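Putative glycosyl hydrolase (Parabacteroides distasonis, PDB 4QHZ) is a magnesium-binding member of the 3-keto-disaccharide hydrolase family and probably acts as a hydrolase. Local coordinates at residues E112-G117 with N137-N142; E128-D133 with S147-S152. All blocks are in the same frame, centred on the assembly; numbering follows the deposited sequence.

Contact 1: residues E112-G117 with N137-N142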
loop_
_atom_site.group_PDB
_atom_site.type_symbol
_atom_site.label_atom_id
_atom_site.label_comp_id
_atom_site.label_asym_id
_atom_site.label_seq_id
_atom_site.Cartn_x
_atom_site.Cartn_y
_atom_site.Cartn_z
ATOM N N GLU C 112 -25.286 25.919 -12.973
ATOM C CA GLU C 112 -25.649 24.561 -12.603
ATOM C C GLU C 112 -24.536 23.586 -12.923
ATOM O O GLU C 112 -23.709 23.835 -13.794
ATOM C CB GLU C 112 -26.902 24.127 -13.359
ATOM C CG GLU C 112 -28.175 24.837 -12.945
ATOM C CD GLU C 112 -29.355 24.412 -13.801
ATOM O OE1 GLU C 112 -29.406 24.821 -14.979
ATOM O OE2 GLU C 112 -30.222 23.665 -13.299
ATOM N N SER C 113 -24.555 22.460 -12.214
ATOM C CA SER C 113 -23.634 21.358 -12.440
ATOM C C SER C 113 -22.190 21.861 -12.464
ATOM O O SER C 113 -21.777 22.567 -11.542
ATOM C CB SER C 113 -24.023 20.598 -13.721
ATOM O OG SER C 113 -23.295 19.380 -13.833
ATOM N N GLN C 114 -21.433 21.522 -13.505
ATOM C CA GLN C 114 -20.023 21.908 -13.602
ATOM C C GLN C 114 -19.799 23.394 -13.896
ATOM O O GLN C 114 -18.653 23.850 -13.862
ATOM C CB GLN C 114 -19.315 21.080 -14.683
ATOM C CG GLN C 114 -19.296 19.584 -14.408
ATOM C CD GLN C 114 -18.360 19.204 -13.264
ATOM O OE1 GLN C 114 -17.178 19.544 -13.279
ATOM N NE2 GLN C 114 -18.882 18.476 -12.282
ATOM N N SER C 115 -20.868 24.149 -14.158
ATOM C CA SER C 115 -20.740 25.569 -14.489
ATOM C C SER C 115 -21.150 26.486 -13.334
ATOM O O SER C 115 -21.687 27.564 -13.559
ATOM C CB SER C 115 -21.576 25.878 -15.735
ATOM O OG SER C 115 -21.113 25.124 -16.834
ATOM N N ARG C 116 -20.882 26.060 -12.102
ATOM C CA ARG C 116 -21.260 26.821 -10.925
ATOM C C ARG C 116 -20.120 26.849 -9.909
ATOM O O ARG C 116 -20.016 25.970 -9.056
ATOM C CB ARG C 116 -22.521 26.227 -10.288
ATOM C CG ARG C 116 -23.150 27.097 -9.207
ATOM C CD ARG C 116 -24.095 26.270 -8.348
ATOM N NE ARG C 116 -24.687 27.018 -7.240
ATOM C CZ ARG C 116 -25.750 27.815 -7.324
ATOM N NH1 ARG C 116 -26.361 28.024 -8.481
ATOM N NH2 ARG C 116 -26.199 28.419 -6.235
ATOM N N GLY C 117 -19.275 27.872 -10.002
ATOM C CA GLY C 117 -18.152 28.012 -9.089
ATOM C C GLY C 117 -17.065 26.971 -9.302
ATOM O O GLY C 117 -16.455 26.498 -8.341
ATOM N N ASN C 137 -26.502 21.788 -5.475
ATOM C CA ASN C 137 -26.236 21.782 -6.908
ATOM C C ASN C 137 -25.743 20.403 -7.325
ATOM O O ASN C 137 -24.552 20.101 -7.194
ATOM C CB ASN C 137 -25.216 22.858 -7.267
ATOM C CG ASN C 137 -24.762 22.781 -8.718
ATOM O OD1 ASN C 137 -25.580 22.691 -9.640
ATOM N ND2 ASN C 137 -23.445 22.823 -8.931
ATOM N N PRO C 138 -26.655 19.549 -7.805
ATOM C CA PRO C 138 -26.210 18.224 -8.240
ATOM C C PRO C 138 -25.346 18.273 -9.511
ATOM O O PRO C 138 -25.465 19.195 -10.318
ATOM C CB PRO C 138 -27.519 17.469 -8.500
ATOM C CG PRO C 138 -28.554 18.516 -8.687
ATOM C CD PRO C 138 -28.112 19.728 -7.929
ATOM N N THR C 139 -24.460 17.293 -9.643
ATOM C CA THR C 139 -23.632 17.135 -10.829
ATOM C C THR C 139 -23.186 15.676 -10.885
ATOM O O THR C 139 -23.610 14.867 -10.052
ATOM C CB THR C 139 -22.419 18.095 -10.809
ATOM O OG1 THR C 139 -21.742 18.062 -12.073
ATOM C CG2 THR C 139 -21.430 17.725 -9.683
ATOM N N TYR C 140 -22.350 15.321 -11.853
ATOM C CA TYR C 140 -21.840 13.943 -11.892
ATOM C C TYR C 140 -20.898 13.743 -10.707
ATOM O O TYR C 140 -20.029 14.586 -10.439
ATOM C CB TYR C 140 -21.189 13.568 -13.235
ATOM C CG TYR C 140 -20.245 14.560 -13.886
ATOM C CD1 TYR C 140 -20.712 15.493 -14.802
ATOM C CD2 TYR C 140 -18.872 14.504 -13.653
ATOM C CE1 TYR C 140 -19.851 16.385 -15.428
ATOM C CE2 TYR C 140 -18.003 15.388 -14.276
ATOM C CZ TYR C 140 -18.495 16.319 -15.167
ATOM O OH TYR C 140 -17.644 17.187 -15.798
ATOM N N VAL C 141 -21.098 12.638 -9.994
ATOM C CA VAL C 141 -20.516 12.470 -8.658
ATOM C C VAL C 141 -19.005 12.283 -8.697
ATOM O O VAL C 141 -18.310 12.686 -7.768
ATOM C CB VAL C 141 -21.171 11.304 -7.868
ATOM C CG1 VAL C 141 -22.643 11.599 -7.631
ATOM C CG2 VAL C 141 -20.994 9.956 -8.573
ATOM N N ASN C 142 -18.496 11.683 -9.772
ATOM C CA ASN C 142 -17.049 11.519 -9.929
ATOM C C ASN C 142 -16.354 12.819 -10.338
ATOM O O ASN C 142 -15.137 12.849 -10.469
ATOM C CB ASN C 142 -16.712 10.374 -10.912
ATOM C CG ASN C 142 -17.237 10.612 -12.310
ATOM O OD1 ASN C 142 -18.325 11.176 -12.503
ATOM N ND2 ASN C 142 -16.464 10.198 -13.304
#

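Contact 2: residues E128-D133 with S147-S152. With MG (magnesium ion), chain I.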
loop_
_atom_site.group_PDB
_atom_site.type_symbol
_atom_site.label_atom_id
_atom_site.label_comp_id
_atom_site.label_asym_id
_atom_site.label_seq_id
_atom_site.Cartn_x
_atom_site.Cartn_y
_atom_site.Cartn_z
ATOM N N GLU C 128 -6.160 17.040 -10.800
ATOM C CA GLU C 128 -7.105 18.024 -10.260
ATOM C C GLU C 128 -7.891 17.514 -9.054
ATOM O O GLU C 128 -8.575 16.496 -9.132
ATOM C CB GLU C 128 -8.123 18.496 -11.314
ATOM C CG GLU C 128 -9.012 19.631 -10.795
ATOM C CD GLU C 128 -10.074 20.105 -11.773
ATOM O OE1 GLU C 128 -10.318 19.420 -12.789
ATOM O OE2 GLU C 128 -10.677 21.178 -11.511
ATOM N N VAL C 129 -7.790 18.251 -7.951
ATOM C CA VAL C 129 -8.754 18.167 -6.870
ATOM C C VAL C 129 -9.831 19.190 -7.191
ATOM O O VAL C 129 -9.570 20.394 -7.192
ATOM C CB VAL C 129 -8.133 18.468 -5.494
ATOM C CG1 VAL C 129 -9.180 18.316 -4.392
ATOM C CG2 VAL C 129 -6.942 17.557 -5.231
ATOM N N GLN C 130 -11.036 18.710 -7.482
ATOM C CA GLN C 130 -12.111 19.566 -7.972
ATOM C C GLN C 130 -12.558 20.585 -6.928
ATOM O O GLN C 130 -12.674 20.273 -5.743
ATOM C CB GLN C 130 -13.307 18.718 -8.419
ATOM C CG GLN C 130 -14.539 19.496 -8.878
ATOM C CD GLN C 130 -14.348 20.210 -10.213
ATOM O OE1 GLN C 130 -13.435 21.024 -10.376
ATOM N NE2 GLN C 130 -15.217 19.906 -11.181
ATOM N N VAL C 131 -12.779 21.808 -7.397
ATOM C CA VAL C 131 -13.443 22.843 -6.634
ATOM C C VAL C 131 -14.717 23.223 -7.386
ATOM O O VAL C 131 -14.688 23.458 -8.595
ATOM C CB VAL C 131 -12.532 24.067 -6.443
ATOM C CG1 VAL C 131 -13.323 25.271 -5.934
ATOM C CG2 VAL C 131 -11.398 23.716 -5.493
ATOM N N LEU C 132 -15.838 23.253 -6.670
ATOM C CA LEU C 132 -17.145 23.483 -7.278
ATOM C C LEU C 132 -18.160 23.818 -6.198
ATOM O O LEU C 132 -18.043 23.342 -5.062
ATOM C CB LEU C 132 -17.597 22.240 -8.042
ATOM C CG LEU C 132 -18.805 22.337 -8.967
ATOM C CD1 LEU C 132 -18.550 23.298 -10.122
ATOM C CD2 LEU C 132 -19.152 20.956 -9.497
ATOM N N ASP C 133 -19.152 24.641 -6.533
ATOM C CA ASP C 133 -20.251 24.866 -5.609
ATOM C C ASP C 133 -21.245 23.717 -5.697
ATOM O O ASP C 133 -22.104 23.698 -6.578
ATOM C CB ASP C 133 -20.979 26.184 -5.869
ATOM C CG ASP C 133 -22.058 26.452 -4.829
ATOM O OD1 ASP C 133 -22.029 25.804 -3.764
ATOM O OD2 ASP C 133 -22.937 27.304 -5.070
ATOM N N SER C 147 -13.615 15.664 -5.504
ATOM C CA SER C 147 -13.265 14.513 -6.309
ATOM C C SER C 147 -11.836 14.672 -6.790
ATOM O O SER C 147 -11.338 15.797 -6.900
ATOM C CB SER C 147 -14.211 14.362 -7.513
ATOM O OG SER C 147 -14.107 15.452 -8.419
ATOM N N ILE C 148 -11.165 13.549 -7.024
ATOM C CA ILE C 148 -10.020 13.535 -7.921
ATOM C C ILE C 148 -10.684 13.413 -9.286
ATOM O O ILE C 148 -11.244 12.368 -9.623
ATOM C CB ILE C 148 -9.030 12.388 -7.643
ATOM C CG1 ILE C 148 -8.592 12.376 -6.174
ATOM C CG2 ILE C 148 -7.807 12.509 -8.544
ATOM C CD1 ILE C 148 -8.198 13.734 -5.620
ATOM N N TYR C 149 -10.652 14.508 -10.041
ATOM C CA TYR C 149 -11.626 14.752 -11.106
ATOM C C TYR C 149 -11.798 13.563 -12.060
ATOM O O TYR C 149 -10.861 13.158 -12.756
ATOM C CB TYR C 149 -11.254 16.017 -11.882
ATOM C CG TYR C 149 -12.253 16.384 -12.945
ATOM C CD1 TYR C 149 -13.513 16.864 -12.607
ATOM C CD2 TYR C 149 -11.942 16.240 -14.290
ATOM C CE1 TYR C 149 -14.437 17.201 -13.581
ATOM C CE2 TYR C 149 -12.856 16.572 -15.267
ATOM C CZ TYR C 149 -14.100 17.051 -14.907
ATOM O OH TYR C 149 -15.005 17.373 -15.882
ATOM N N LYS C 150 -13.020 13.019 -12.052
ATOM C CA LYS C 150 -13.458 11.897 -12.910
ATOM C C LYS C 150 -12.740 10.565 -12.654
ATOM O O LYS C 150 -12.765 9.668 -13.495
ATOM C CB LYS C 150 -13.374 12.282 -14.401
ATOM C CG LYS C 150 -14.504 13.194 -14.847
ATOM C CD LYS C 150 -14.609 13.270 -16.361
ATOM C CE LYS C 150 -15.869 13.998 -16.793
ATOM N NZ LYS C 150 -16.128 13.829 -18.257
ATOM N N GLN C 151 -12.110 10.436 -11.489
ATOM C CA GLN C 151 -11.460 9.188 -11.104
ATOM C C GLN C 151 -12.044 8.636 -9.819
ATOM O O GLN C 151 -12.426 7.474 -9.769
ATOM C CB GLN C 151 -9.961 9.391 -10.913
ATOM C CG GLN C 151 -9.200 9.659 -12.195
ATOM C CD GLN C 151 -7.719 9.871 -11.954
ATOM O OE1 GLN C 151 -7.162 9.387 -10.963
ATOM N NE2 GLN C 151 -7.064 10.572 -12.869
ATOM N N SER C 152 -12.082 9.476 -8.782
ATOM C CA SER C 152 -12.432 9.056 -7.433
ATOM C C SER C 152 -13.517 9.941 -6.844
ATOM O O SER C 152 -13.309 11.135 -6.632
ATOM C CB SER C 152 -11.198 9.093 -6.541
ATOM O OG SER C 152 -10.191 8.233 -7.048
HETATM MG MG MG I . -12.585 22.269 -11.902
HETATM O O HOH W 1 -12.857 20.902 -13.279
#

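Contact 1: residues E112-G117 with N137-N142
A type II' beta turn, Glu112 to Ser115, meets the loop 137-142 beside the magnesium site, with Ser113 and Gln114 at its corners and Asn137, Thr139 and Tyr140 facing them. The turn is closed by Ser115 N to Glu112 O. Asn137 clasps Ser113 with both ends of its amide: OD1 takes Ser113 N at 2.8 Å on a lone pair in the carbonyl plane, and ND2 gives a straighter bond to Ser113 O at 3.1 Å. With CG anti to the backbone N (chi1 172°), the amide reaches straight into the turn, and its ND2 also serves Asp133 O. Arg116 CD packs on the same group, 3.6 Å from Asn137 CG, while its guanidinium turns to Gly111 O and Asp133. With an alanine in place of Asn137, the N-H and C=O of Ser113 would probably lose their mates in this loop and a gap would open beside Arg116 CD. Thr139 OG1 is gripped twice, by Ser113 OG at 2.7 Å and by Gln114 NE2 at 2.9 Å. The second bond is nearly straight and lies close to the amide plane of Gln114. A bend at chi2 (-71°) lays that amide over one face of the Tyr140 ring, stacked at 20° between planes, and Tyr140 OH goes on to Tyr149 OH. NE2 also bonds Gly143 O, fixing the rotation of the amide, while Gln114 O holds Asn118, a magnesium ligand. Gln114 is thus a second-shell residue, and the polar clasp probably keeps the turn in place beside the metal.

Contact 2: residues E128-D133 with S147-S152
Glu128 and Gln130, two residues apart on one strand, both bind the same magnesium ion, with Tyr149 alongside. A single beta bridge links the segments, an antiparallel, non-hydrogen-bonded pair, Val129 with Ile148. Two straight backbone bonds flank it: Tyr149 N to Glu128 O at 3.0 Å and Gln130 N to Ser147 O, equally long. Beyond it the chain reverses in a type II turn, Ile148 to Gln151, and Gln151 and Ser152 form a classic beta bulge opposite Ile148, both N-H groups meeting Ile148 O. Val129 CG2 and Ile148 CD1 touch at 4.0 Å.

Two of the six ligands come from this strand, Glu128 OE2 and Gln130 OE1. Glu128 runs out fully extended (chi2 -178°) and binds magnesium through OE2 at 2.2 Å. Gln130 kinks at chi2 (71°) to bring OE1 to the ion. A water lies 2.0 Å from the magnesium, and Asn118, Ser119 and Gln227 supply the other ligands. The second carboxylate oxygen, Glu128 OE1, sits 3.6 Å from Tyr149 CG, its group tilted 43° from the ring. Gln130 NE2 approaches Tyr149 CE1 obliquely at 3.7 Å and bonds Gly143. At the root of the glutamine, Ser147 OG, itself bonded to Gln144 O, lies against Gln130 CB. The water stands over one face of the tyrosine ring and makes weak bonds to Glu128 OE1 and Gln130 NE2, with Lys150 CG on the opposite face.

All six ligands being oxygens suits magnesium, and the ion would probably polarise both its water and the Gln130 amide, making NE2 a stronger donor.

Overall arrangement
From the N terminus, the chain leaves strand 97-104 and enters the loop 112-117, then runs through strand 119-123 and back along 127-131. The long loop that follows brings 137-142 against 112-117, which closes contact 1, and then returns as 147-152 to the edge of 127-131, which closes contact 2. Because the segments alternate, the two closures cross rather than nest. They touch at several points, among them Asn142 O with Lys150 N, and their centres are 10 Å apart. Contact 1 ties the loop before the hairpin to the loop after it, and contact 2 ties that second loop to the edge strand 127-131. Asn142 and Lys150 also reach a second subunit, at its Ser23 and Glu24.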